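Local coordinates for protein putative succinylglutamate desuccinylase / aspartoacylase (Shewanella amazonensis, PDB 3FMC) that is probably a zinc-dependent hydrolase of the succinylglutamate desuccinylase/aspartoacylase family, thought to act on ester bonds, at residues R131-L142 with V156-D166; W100-G108 with F206-P217. One frame throughout, in Å; residues are numbered along the deposited sequence.

Contact 1: R131-L142 with V156-D166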
loop_
_atom_site.group_PDB
_atom_site.type_symbol
_atom_site.label_atom_id
_atom_site.label_comp_id
_atom_site.label_asym_id
_atom_site.label_seq_id
_atom_site.Cartn_x
_atom_site.Cartn_y
_atom_site.Cartn_z
ATOM N N ARG C 131 4.917 40.636 -6.458
ATOM C CA ARG C 131 4.845 39.437 -7.247
ATOM C C ARG C 131 6.251 38.912 -7.492
ATOM O O ARG C 131 6.488 37.724 -7.380
ATOM C CB ARG C 131 4.164 39.679 -8.586
ATOM C CG ARG C 131 3.887 38.381 -9.358
ATOM C CD ARG C 131 3.034 38.561 -10.591
ATOM N NE ARG C 131 2.069 39.635 -10.423
ATOM C CZ ARG C 131 0.827 39.548 -9.943
ATOM N NH1 ARG C 131 0.283 38.404 -9.562
ATOM N NH2 ARG C 131 0.116 40.663 -9.851
ATOM N N ALA C 132 7.175 39.807 -7.830
ATOM C CA ALA C 132 8.553 39.413 -8.098
ATOM C C ALA C 132 9.197 38.809 -6.865
ATOM O O ALA C 132 9.932 37.823 -6.976
ATOM C CB ALA C 132 9.375 40.621 -8.649
ATOM N N THR C 133 8.911 39.372 -5.691
ATOM C CA THR C 133 9.427 38.859 -4.436
ATOM C C THR C 133 8.911 37.441 -4.185
ATOM O O THR C 133 9.664 36.566 -3.777
ATOM C CB THR C 133 9.040 39.762 -3.255
ATOM O OG1 THR C 133 9.761 41.000 -3.358
ATOM C CG2 THR C 133 9.335 39.094 -1.868
ATOM N N LEU C 134 7.623 37.227 -4.421
ATOM C CA LEU C 134 7.032 35.890 -4.220
ATOM C C LEU C 134 7.671 34.847 -5.154
ATOM O O LEU C 134 7.959 33.741 -4.713
ATOM C CB LEU C 134 5.518 35.918 -4.433
ATOM C CG LEU C 134 4.706 36.873 -3.550
ATOM C CD1 LEU C 134 3.195 36.632 -3.870
ATOM C CD2 LEU C 134 4.987 36.730 -2.057
ATOM N N VAL C 135 7.850 35.208 -6.419
ATOM C CA VAL C 135 8.441 34.348 -7.445
ATOM C C VAL C 135 9.909 34.057 -7.070
ATOM O O VAL C 135 10.395 32.906 -7.127
ATOM C CB VAL C 135 8.310 34.962 -8.844
ATOM C CG1 VAL C 135 9.156 34.211 -9.893
ATOM C CG2 VAL C 135 6.851 34.984 -9.290
ATOM N N GLU C 136 10.600 35.067 -6.593
ATOM C CA GLU C 136 12.000 34.873 -6.205
ATOM C C GLU C 136 12.143 33.993 -4.976
ATOM O O GLU C 136 13.115 33.242 -4.853
ATOM C CB GLU C 136 12.709 36.223 -5.974
ATOM C CG GLU C 136 14.188 36.059 -5.491
ATOM C CD GLU C 136 15.067 35.164 -6.406
ATOM O OE1 GLU C 136 14.793 35.065 -7.625
ATOM O OE2 GLU C 136 16.041 34.566 -5.888
ATOM N N GLU C 137 11.193 34.104 -4.044
ATOM C CA GLU C 137 11.208 33.322 -2.819
ATOM C C GLU C 137 11.042 31.808 -3.088
ATOM O O GLU C 137 11.620 30.962 -2.370
ATOM C CB GLU C 137 10.152 33.837 -1.831
ATOM C CG GLU C 137 10.554 35.119 -1.117
ATOM C CD GLU C 137 11.763 34.948 -0.207
ATOM O OE1 GLU C 137 11.644 34.353 0.866
ATOM O OE2 GLU C 137 12.841 35.409 -0.580
ATOM N N CYS C 138 10.262 31.488 -4.121
ATOM C CA CYS C 138 10.061 30.101 -4.554
ATOM C C CYS C 138 11.394 29.560 -5.122
ATOM O O CYS C 138 11.784 28.434 -4.837
ATOM C CB CYS C 138 8.981 30.000 -5.631
ATOM S SG CYS C 138 7.294 30.288 -5.000
ATOM N N ALA C 139 12.049 30.357 -5.971
ATOM C CA ALA C 139 13.334 29.993 -6.553
ATOM C C ALA C 139 14.357 29.774 -5.453
ATOM O O ALA C 139 15.115 28.825 -5.491
ATOM C CB ALA C 139 13.806 31.078 -7.531
ATOM N N ARG C 140 14.394 30.661 -4.470
ATOM C CA ARG C 140 15.335 30.553 -3.383
ATOM C C ARG C 140 15.108 29.252 -2.600
ATOM O O ARG C 140 16.052 28.576 -2.184
ATOM C CB ARG C 140 15.190 31.786 -2.471
ATOM C CG ARG C 140 16.080 31.748 -1.228
ATOM C CD ARG C 140 16.104 33.079 -0.457
ATOM N NE ARG C 140 14.943 33.273 0.412
ATOM C CZ ARG C 140 14.778 32.677 1.588
ATOM N NH1 ARG C 140 15.676 31.807 2.053
ATOM N NH2 ARG C 140 13.692 32.935 2.305
ATOM N N ARG C 141 13.846 28.910 -2.396
ATOM C CA ARG C 141 13.486 27.698 -1.675
ATOM C C ARG C 141 14.019 26.419 -2.333
ATOM O O ARG C 141 14.469 25.499 -1.656
ATOM C CB ARG C 141 11.953 27.587 -1.614
ATOM C CG ARG C 141 11.478 26.548 -0.660
ATOM C CD ARG C 141 11.708 26.998 0.766
ATOM N NE ARG C 141 11.028 26.084 1.635
ATOM C CZ ARG C 141 10.858 26.224 2.929
ATOM N NH1 ARG C 141 11.374 27.258 3.585
ATOM N NH2 ARG C 141 10.207 25.280 3.574
ATOM N N LEU C 142 13.901 26.339 -3.655
ATOM C CA LEU C 142 14.369 25.191 -4.407
ATOM C C LEU C 142 15.881 25.127 -4.558
ATOM O O LEU C 142 16.408 24.080 -4.947
ATOM C CB LEU C 142 13.739 25.147 -5.794
ATOM C CG LEU C 142 12.212 24.979 -5.817
ATOM C CD1 LEU C 142 11.699 24.803 -7.230
ATOM C CD2 LEU C 142 11.778 23.778 -4.962
ATOM N N VAL C 156 6.082 23.807 -4.931
ATOM C CA VAL C 156 6.757 25.083 -5.114
ATOM C C VAL C 156 6.869 25.420 -6.619
ATOM O O VAL C 156 6.719 26.580 -6.996
ATOM C CB VAL C 156 8.115 25.162 -4.333
ATOM C CG1 VAL C 156 8.837 26.442 -4.663
ATOM C CG2 VAL C 156 7.886 25.038 -2.826
ATOM N N THR C 157 7.031 24.404 -7.476
ATOM C CA THR C 157 7.076 24.610 -8.941
ATOM C C THR C 157 5.700 25.087 -9.446
ATOM O O THR C 157 5.611 26.073 -10.216
ATOM C CB THR C 157 7.570 23.345 -9.688
ATOM O OG1 THR C 157 8.875 22.992 -9.171
ATOM C CG2 THR C 157 7.574 23.529 -11.205
ATOM N N LEU C 158 4.628 24.424 -8.984
ATOM C CA LEU C 158 3.255 24.858 -9.313
ATOM C C LEU C 158 2.979 26.259 -8.805
ATOM O O LEU C 158 2.427 27.091 -9.522
ATOM C CB LEU C 158 2.240 23.895 -8.683
ATOM C CG LEU C 158 2.260 22.452 -9.233
ATOM C CD1 LEU C 158 1.384 21.503 -8.423
ATOM C CD2 LEU C 158 1.854 22.448 -10.673
ATOM N N GLN C 159 3.422 26.518 -7.579
ATOM C CA GLN C 159 3.195 27.776 -6.884
ATOM C C GLN C 159 3.820 28.940 -7.593
ATOM O O GLN C 159 3.224 30.008 -7.695
ATOM C CB GLN C 159 3.678 27.666 -5.448
ATOM C CG GLN C 159 3.264 28.858 -4.548
ATOM C CD GLN C 159 3.612 28.639 -3.121
ATOM O OE1 GLN C 159 3.659 27.489 -2.649
ATOM N NE2 GLN C 159 3.814 29.739 -2.373
ATOM N N SER C 160 5.052 28.760 -8.055
ATOM C CA SER C 160 5.748 29.825 -8.757
ATOM C C SER C 160 4.966 30.213 -10.010
ATOM O O SER C 160 4.884 31.410 -10.342
ATOM C CB SER C 160 7.172 29.409 -9.115
ATOM O OG SER C 160 7.752 30.410 -9.926
HETATM N N MSE C 161 4.389 29.228 -10.707
HETATM C CA MSE C 161 3.540 29.530 -11.873
HETATM C C MSE C 161 2.262 30.270 -11.443
HETATM O O MSE C 161 1.875 31.276 -12.070
HETATM C CB MSE C 161 3.179 28.277 -12.660
HETATM C CG MSE C 161 4.395 27.658 -13.427
HETATM SE SE MSE C 161 3.798 26.312 -14.621
HETATM C CE MSE C 161 3.317 24.890 -13.225
ATOM N N ALA C 162 1.646 29.791 -10.364
ATOM C CA ALA C 162 0.390 30.355 -9.846
ATOM C C ALA C 162 0.573 31.824 -9.432
ATOM O O ALA C 162 -0.281 32.643 -9.669
ATOM C CB ALA C 162 -0.086 29.549 -8.640
ATOM N N HIS C 163 1.698 32.118 -8.779
ATOM C CA HIS C 163 2.006 33.474 -8.318
ATOM C C HIS C 163 2.035 34.503 -9.450
ATOM O O HIS C 163 1.855 35.702 -9.210
ATOM C CB HIS C 163 3.353 33.512 -7.612
ATOM C CG HIS C 163 3.331 33.031 -6.198
ATOM N ND1 HIS C 163 2.289 33.297 -5.332
ATOM C CD2 HIS C 163 4.305 32.453 -5.456
ATOM C CE1 HIS C 163 2.598 32.837 -4.131
ATOM N NE2 HIS C 163 3.814 32.309 -4.177
ATOM N N ARG C 164 2.308 34.053 -10.669
ATOM C CA ARG C 164 2.356 34.955 -11.808
ATOM C C ARG C 164 0.992 35.423 -12.295
ATOM O O ARG C 164 0.928 36.422 -12.976
ATOM C CB ARG C 164 3.071 34.323 -12.994
ATOM C CG ARG C 164 4.519 33.992 -12.729
ATOM C CD ARG C 164 5.093 33.224 -13.899
ATOM N NE ARG C 164 6.464 32.827 -13.558
ATOM C CZ ARG C 164 7.530 33.632 -13.657
ATOM N NH1 ARG C 164 7.403 34.891 -14.094
ATOM N NH2 ARG C 164 8.738 33.181 -13.315
ATOM N N ALA C 165 -0.073 34.723 -11.935
ATOM C CA ALA C 165 -1.449 35.036 -12.362
ATOM C C ALA C 165 -2.233 35.940 -11.371
ATOM O O ALA C 165 -1.908 36.041 -10.182
ATOM C CB ALA C 165 -2.225 33.712 -12.574
ATOM N N ASP C 166 -3.296 36.559 -11.887
ATOM C CA ASP C 166 -4.221 37.352 -11.093
ATOM C C ASP C 166 -5.292 36.474 -10.473
ATOM O O ASP C 166 -5.833 36.820 -9.442
ATOM C CB ASP C 166 -4.906 38.407 -11.955
ATOM C CG ASP C 166 -3.902 39.355 -12.610
ATOM O OD1 ASP C 166 -2.935 39.761 -11.930
ATOM O OD2 ASP C 166 -4.055 39.608 -13.827
HETATM O O HOH W 1 -2.537 40.202 -9.378
HETATM O O HOH W 2 10.301 30.944 -8.985
#

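Contact 2: W100-G108 with F206-P217. With SO4 (sulfate ion), chain K.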
loop_
_atom_site.group_PDB
_atom_site.type_symbol
_atom_site.label_atom_id
_atom_site.label_comp_id
_atom_site.label_asym_id
_atom_site.label_seq_id
_atom_site.Cartn_x
_atom_site.Cartn_y
_atom_site.Cartn_z
ATOM N N TRP C 100 0.032 15.865 -0.610
ATOM C CA TRP C 100 0.668 16.698 -1.646
ATOM C C TRP C 100 0.171 18.151 -1.583
ATOM O O TRP C 100 0.938 19.080 -1.948
ATOM C CB TRP C 100 0.367 16.183 -2.999
ATOM C CG TRP C 100 0.778 14.746 -3.296
ATOM C CD1 TRP C 100 -0.054 13.735 -3.615
ATOM C CD2 TRP C 100 2.101 14.206 -3.327
ATOM N NE1 TRP C 100 0.653 12.593 -3.902
ATOM C CE2 TRP C 100 1.983 12.849 -3.727
ATOM C CE3 TRP C 100 3.369 14.725 -3.067
ATOM C CZ2 TRP C 100 3.087 12.000 -3.847
ATOM C CZ3 TRP C 100 4.471 13.864 -3.177
ATOM C CH2 TRP C 100 4.314 12.530 -3.574
ATOM N N ASN C 101 -1.069 18.322 -1.096
ATOM C CA ASN C 101 -1.684 19.655 -0.947
ATOM C C ASN C 101 -1.475 20.261 0.432
ATOM O O ASN C 101 -2.239 21.134 0.902
ATOM C CB ASN C 101 -3.155 19.561 -1.346
ATOM C CG ASN C 101 -3.810 20.925 -1.555
ATOM O OD1 ASN C 101 -3.244 21.823 -2.180
ATOM N ND2 ASN C 101 -5.045 21.047 -1.071
ATOM N N ARG C 102 -0.443 19.783 1.117
ATOM C CA ARG C 102 0.012 20.403 2.351
ATOM C C ARG C 102 1.482 20.816 2.183
ATOM O O ARG C 102 2.117 21.214 3.139
ATOM C CB ARG C 102 -0.128 19.466 3.535
ATOM C CG ARG C 102 -1.562 19.211 3.893
ATOM C CD ARG C 102 -2.335 20.469 4.275
ATOM N NE ARG C 102 -3.683 20.023 4.618
ATOM C CZ ARG C 102 -4.668 19.827 3.733
ATOM N NH1 ARG C 102 -4.542 20.189 2.465
ATOM N NH2 ARG C 102 -5.824 19.327 4.157
ATOM N N GLU C 103 1.999 20.732 0.956
ATOM C CA GLU C 103 3.414 21.037 0.677
ATOM C C GLU C 103 3.728 22.419 0.106
ATOM O O GLU C 103 4.867 22.725 -0.254
ATOM C CB GLU C 103 3.933 19.956 -0.258
ATOM C CG GLU C 103 4.206 18.628 0.436
ATOM C CD GLU C 103 5.539 18.582 1.141
ATOM O OE1 GLU C 103 6.087 19.655 1.548
ATOM O OE2 GLU C 103 6.051 17.453 1.261
ATOM N N TYR C 104 2.738 23.297 0.040
ATOM C CA TYR C 104 3.022 24.633 -0.541
ATOM C C TYR C 104 3.840 25.490 0.422
ATOM O O TYR C 104 3.941 25.196 1.610
ATOM C CB TYR C 104 1.732 25.312 -1.061
ATOM C CG TYR C 104 1.123 24.592 -2.272
ATOM C CD1 TYR C 104 1.495 24.919 -3.565
ATOM C CD2 TYR C 104 0.210 23.560 -2.125
ATOM C CE1 TYR C 104 0.998 24.290 -4.645
ATOM C CE2 TYR C 104 -0.302 22.905 -3.215
ATOM C CZ TYR C 104 0.099 23.255 -4.494
ATOM O OH TYR C 104 -0.487 22.607 -5.565
ATOM N N LEU C 105 4.392 26.572 -0.101
ATOM C CA LEU C 105 5.319 27.421 0.609
ATOM C C LEU C 105 4.650 28.627 1.227
ATOM O O LEU C 105 4.006 29.388 0.510
ATOM C CB LEU C 105 6.367 27.912 -0.396
ATOM C CG LEU C 105 7.475 28.849 0.112
ATOM C CD1 LEU C 105 8.160 28.294 1.364
ATOM C CD2 LEU C 105 8.464 29.166 -1.032
ATOM N N ASP C 106 4.738 28.739 2.555
ATOM C CA ASP C 106 4.248 29.902 3.319
ATOM C C ASP C 106 5.407 30.851 3.307
ATOM O O ASP C 106 6.486 30.538 3.825
ATOM C CB ASP C 106 3.950 29.508 4.750
ATOM C CG ASP C 106 3.152 30.574 5.558
ATOM O OD1 ASP C 106 2.624 31.555 5.013
ATOM O OD2 ASP C 106 3.018 30.374 6.785
ATOM N N HIS C 107 5.216 32.013 2.703
ATOM C CA HIS C 107 6.287 32.988 2.676
ATOM C C HIS C 107 6.508 33.557 4.078
ATOM O O HIS C 107 5.624 34.112 4.700
ATOM C CB HIS C 107 6.042 34.044 1.616
ATOM C CG HIS C 107 6.011 33.475 0.224
ATOM N ND1 HIS C 107 7.149 33.063 -0.443
ATOM C CD2 HIS C 107 4.982 33.280 -0.634
ATOM C CE1 HIS C 107 6.815 32.639 -1.652
ATOM N NE2 HIS C 107 5.505 32.757 -1.790
ATOM N N GLY C 108 7.709 33.373 4.578
ATOM C CA GLY C 108 8.040 33.833 5.912
ATOM C C GLY C 108 8.456 35.288 6.066
ATOM O O GLY C 108 8.448 35.799 7.183
ATOM N N PHE C 206 -2.776 30.384 6.486
ATOM C CA PHE C 206 -2.055 29.402 5.688
ATOM C C PHE C 206 -2.087 28.015 6.318
ATOM O O PHE C 206 -1.632 27.821 7.455
ATOM C CB PHE C 206 -0.619 29.825 5.502
ATOM C CG PHE C 206 0.154 28.898 4.654
ATOM C CD1 PHE C 206 0.192 29.070 3.271
ATOM C CD2 PHE C 206 0.830 27.832 5.218
ATOM C CE1 PHE C 206 0.899 28.208 2.483
ATOM C CE2 PHE C 206 1.564 26.973 4.413
ATOM C CZ PHE C 206 1.595 27.164 3.058
ATOM N N GLY C 207 -2.598 27.050 5.564
ATOM C CA GLY C 207 -2.667 25.686 6.023
ATOM C C GLY C 207 -2.016 24.653 5.107
ATOM O O GLY C 207 -2.354 23.490 5.196
ATOM N N GLY C 208 -1.119 25.090 4.220
ATOM C CA GLY C 208 -0.344 24.206 3.363
ATOM C C GLY C 208 -0.837 23.997 1.937
ATOM O O GLY C 208 -0.103 23.461 1.138
ATOM N N ALA C 209 -2.049 24.460 1.632
ATOM C CA ALA C 209 -2.706 24.265 0.341
ATOM C C ALA C 209 -2.412 25.353 -0.694
ATOM O O ALA C 209 -1.998 26.438 -0.364
ATOM C CB ALA C 209 -4.258 24.126 0.536
HETATM N N MSE C 210 -2.663 25.038 -1.962
HETATM C CA MSE C 210 -2.372 25.990 -3.059
HETATM C C MSE C 210 -3.121 27.311 -2.940
HETATM O O MSE C 210 -2.522 28.369 -3.136
HETATM C CB MSE C 210 -2.753 25.371 -4.399
HETATM C CG MSE C 210 -2.764 26.405 -5.583
HETATM SE SE MSE C 210 -1.114 27.345 -5.870
HETATM C CE MSE C 210 -0.542 26.246 -7.364
ATOM N N ASP C 211 -4.434 27.261 -2.722
ATOM C CA ASP C 211 -5.230 28.508 -2.651
ATOM C C ASP C 211 -4.691 29.444 -1.609
ATOM O O ASP C 211 -4.390 30.594 -1.897
ATOM C CB ASP C 211 -6.743 28.268 -2.531
ATOM C CG ASP C 211 -7.183 27.396 -1.337
ATOM O OD1 ASP C 211 -6.365 26.919 -0.509
ATOM O OD2 ASP C 211 -8.422 27.149 -1.285
ATOM N N GLU C 212 -4.483 28.935 -0.411
ATOM C CA GLU C 212 -3.877 29.732 0.664
ATOM C C GLU C 212 -2.500 30.255 0.296
ATOM O O GLU C 212 -2.161 31.410 0.522
ATOM C CB GLU C 212 -3.764 28.866 1.903
ATOM C CG GLU C 212 -5.104 28.346 2.417
ATOM C CD GLU C 212 -4.965 27.030 3.187
ATOM O OE1 GLU C 212 -3.840 26.465 3.292
ATOM O OE2 GLU C 212 -6.005 26.542 3.636
ATOM N N ALA C 213 -1.681 29.394 -0.290
ATOM C CA ALA C 213 -0.334 29.787 -0.668
ATOM C C ALA C 213 -0.401 30.951 -1.652
ATOM O O ALA C 213 0.437 31.833 -1.628
ATOM C CB ALA C 213 0.397 28.586 -1.287
ATOM N N ALA C 214 -1.399 30.910 -2.531
ATOM C CA ALA C 214 -1.602 31.954 -3.526
ATOM C C ALA C 214 -2.162 33.249 -2.922
ATOM O O ALA C 214 -1.727 34.336 -3.310
ATOM C CB ALA C 214 -2.496 31.497 -4.630
ATOM N N PHE C 215 -3.131 33.152 -2.011
ATOM C CA PHE C 215 -3.778 34.392 -1.552
ATOM C C PHE C 215 -3.261 34.953 -0.248
ATOM O O PHE C 215 -3.365 36.172 -0.024
ATOM C CB PHE C 215 -5.326 34.276 -1.526
ATOM C CG PHE C 215 -5.874 33.333 -0.462
ATOM C CD1 PHE C 215 -5.739 33.603 0.883
ATOM C CD2 PHE C 215 -6.653 32.249 -0.833
ATOM C CE1 PHE C 215 -6.288 32.753 1.834
ATOM C CE2 PHE C 215 -7.220 31.404 0.112
ATOM C CZ PHE C 215 -7.018 31.648 1.448
ATOM N N VAL C 216 -2.715 34.124 0.638
ATOM C CA VAL C 216 -2.307 34.690 1.925
ATOM C C VAL C 216 -1.325 35.861 1.785
ATOM O O VAL C 216 -1.482 36.874 2.509
ATOM C CB VAL C 216 -1.809 33.608 2.950
ATOM C CG1 VAL C 216 -1.133 34.240 4.146
ATOM C CG2 VAL C 216 -2.971 32.741 3.415
ATOM N N PRO C 217 -0.294 35.753 0.916
ATOM C CA PRO C 217 0.611 36.919 0.934
ATOM C C PRO C 217 -0.088 38.218 0.541
ATOM O O PRO C 217 0.158 39.287 1.132
ATOM C CB PRO C 217 1.691 36.570 -0.121
ATOM C CG PRO C 217 1.600 35.083 -0.313
ATOM C CD PRO C 217 0.171 34.707 -0.024
HETATM S S SO4 K . -7.494 18.647 0.936
HETATM O O1 SO4 K . -6.031 18.612 0.720
HETATM O O2 SO4 K . -7.771 18.366 2.343
HETATM O O3 SO4 K . -8.283 17.693 0.097
HETATM O O4 SO4 K . -7.953 19.997 0.562
HETATM O O HOH W 3 2.326 31.706 0.475
#

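Contact 1: R131-L142 with V156-D166
The imidazole of H163 carries L134 on one face, L134 CB lying 3.9 Å from the ring centroid in a CH-pi contact, while C138 SG meets the ring at its edge, 3.7 Å from CD2. The guanidinium of R164 takes V135 CG1 over a face. R131 offers its guanidinium edge to a carbonyl: NH1 donates to H163 O at 3.1 Å and 165°. An extended start to the R131 chain, CG anti to the backbone N (chi1 -171°), lays CG and CD beside that oxygen, and the bend at chi3 swings NH1 round to it. R131 NH2 and D166 OD1, 3.8 Å apart, form a long pairing of charge only; the directed link is a water that accepts from NH2 and donates to OD1, while S35 N bonds D166 OD2. Between the nearly antiparallel helices (167°, axes 9.1 Å apart), C138 is a knob among V156, Q159, S160 and H163, and L142 packs on V156. A leucine in place of R131 would probably leave H163 O without this donor and take away the nearby positive charge and the water link to D166. Apolar packing thus runs from mid-segment to the L142/V156 end, whereas charge and a carbonyl bond fasten the 163-166 end.

Contact 2: W100-G108 with F206-P217
Y104 N donates to G208 O at 3.1 Å, the backbone-to-backbone hydrogen bond between the segments. N101 reaches across with its side chain: CG anti to the backbone N (chi1 -166°) turns OD1 to M210 N, which donates over 3.3 Å at the start of helix 210-227. The other end of that amide, ND2, bonds O1 of a sulfate, probably from the crystallisation liquor, and R102 grips the ion through NH1 to O1 and NH2 to O2, with R91 and N99 adding further bonds. A water donates to both L105 O and A213 O.

The loop covers the helix N-terminus, A209 its N-cap, in a zinc-carboxypeptidase-like (M14) catalytic domain. An Asn-Arg pair holding an anion is consistent with a substrate-carboxylate site, as in carboxypeptidases. N101 also touches H43 and H172, which with E46 could form a metal site, empty here.

M210 CB lies over the face of the Y104 ring, 3.8 Å from its centroid, and SE of M210, a selenomethionine, makes an oblique Met-aromatic contact 4.6 Å from the same centroid. D106 covers one face of F206, its carboxylate stacked within 5° of the ring plane and CB 3.5 Å from the centroid.

Apolar packing pairs Y104 CB with A213 CB at 3.5 Å and sets P217 CG at the edge of the H107 ring. A CB on G208 would probably press on R102 CA, and the positive phi of G208 (98°) itself suits glycine.

From the N terminus, the chain first reaches loop 100-108, passes helix 111-118 and enters helix 123-142, then turns back through a short connection into helix 150-163. Contact 1 closes this local hairpin, with 13 residues between its segments. Contact 2 closes only much later, when the chain arrives at 206-217 after strands 167-174, 176-184 and 198-202, so the smaller loop lies wholly within the larger. The two also touch directly: Q159 OE1 and L105 N lie 2.8 Å apart, and H163 NE2 and H107 NE2 3.0 Å, both probable hydrogen bonds. Loop 100-108 thereby joins the helical hairpin to the start of helix 210-227.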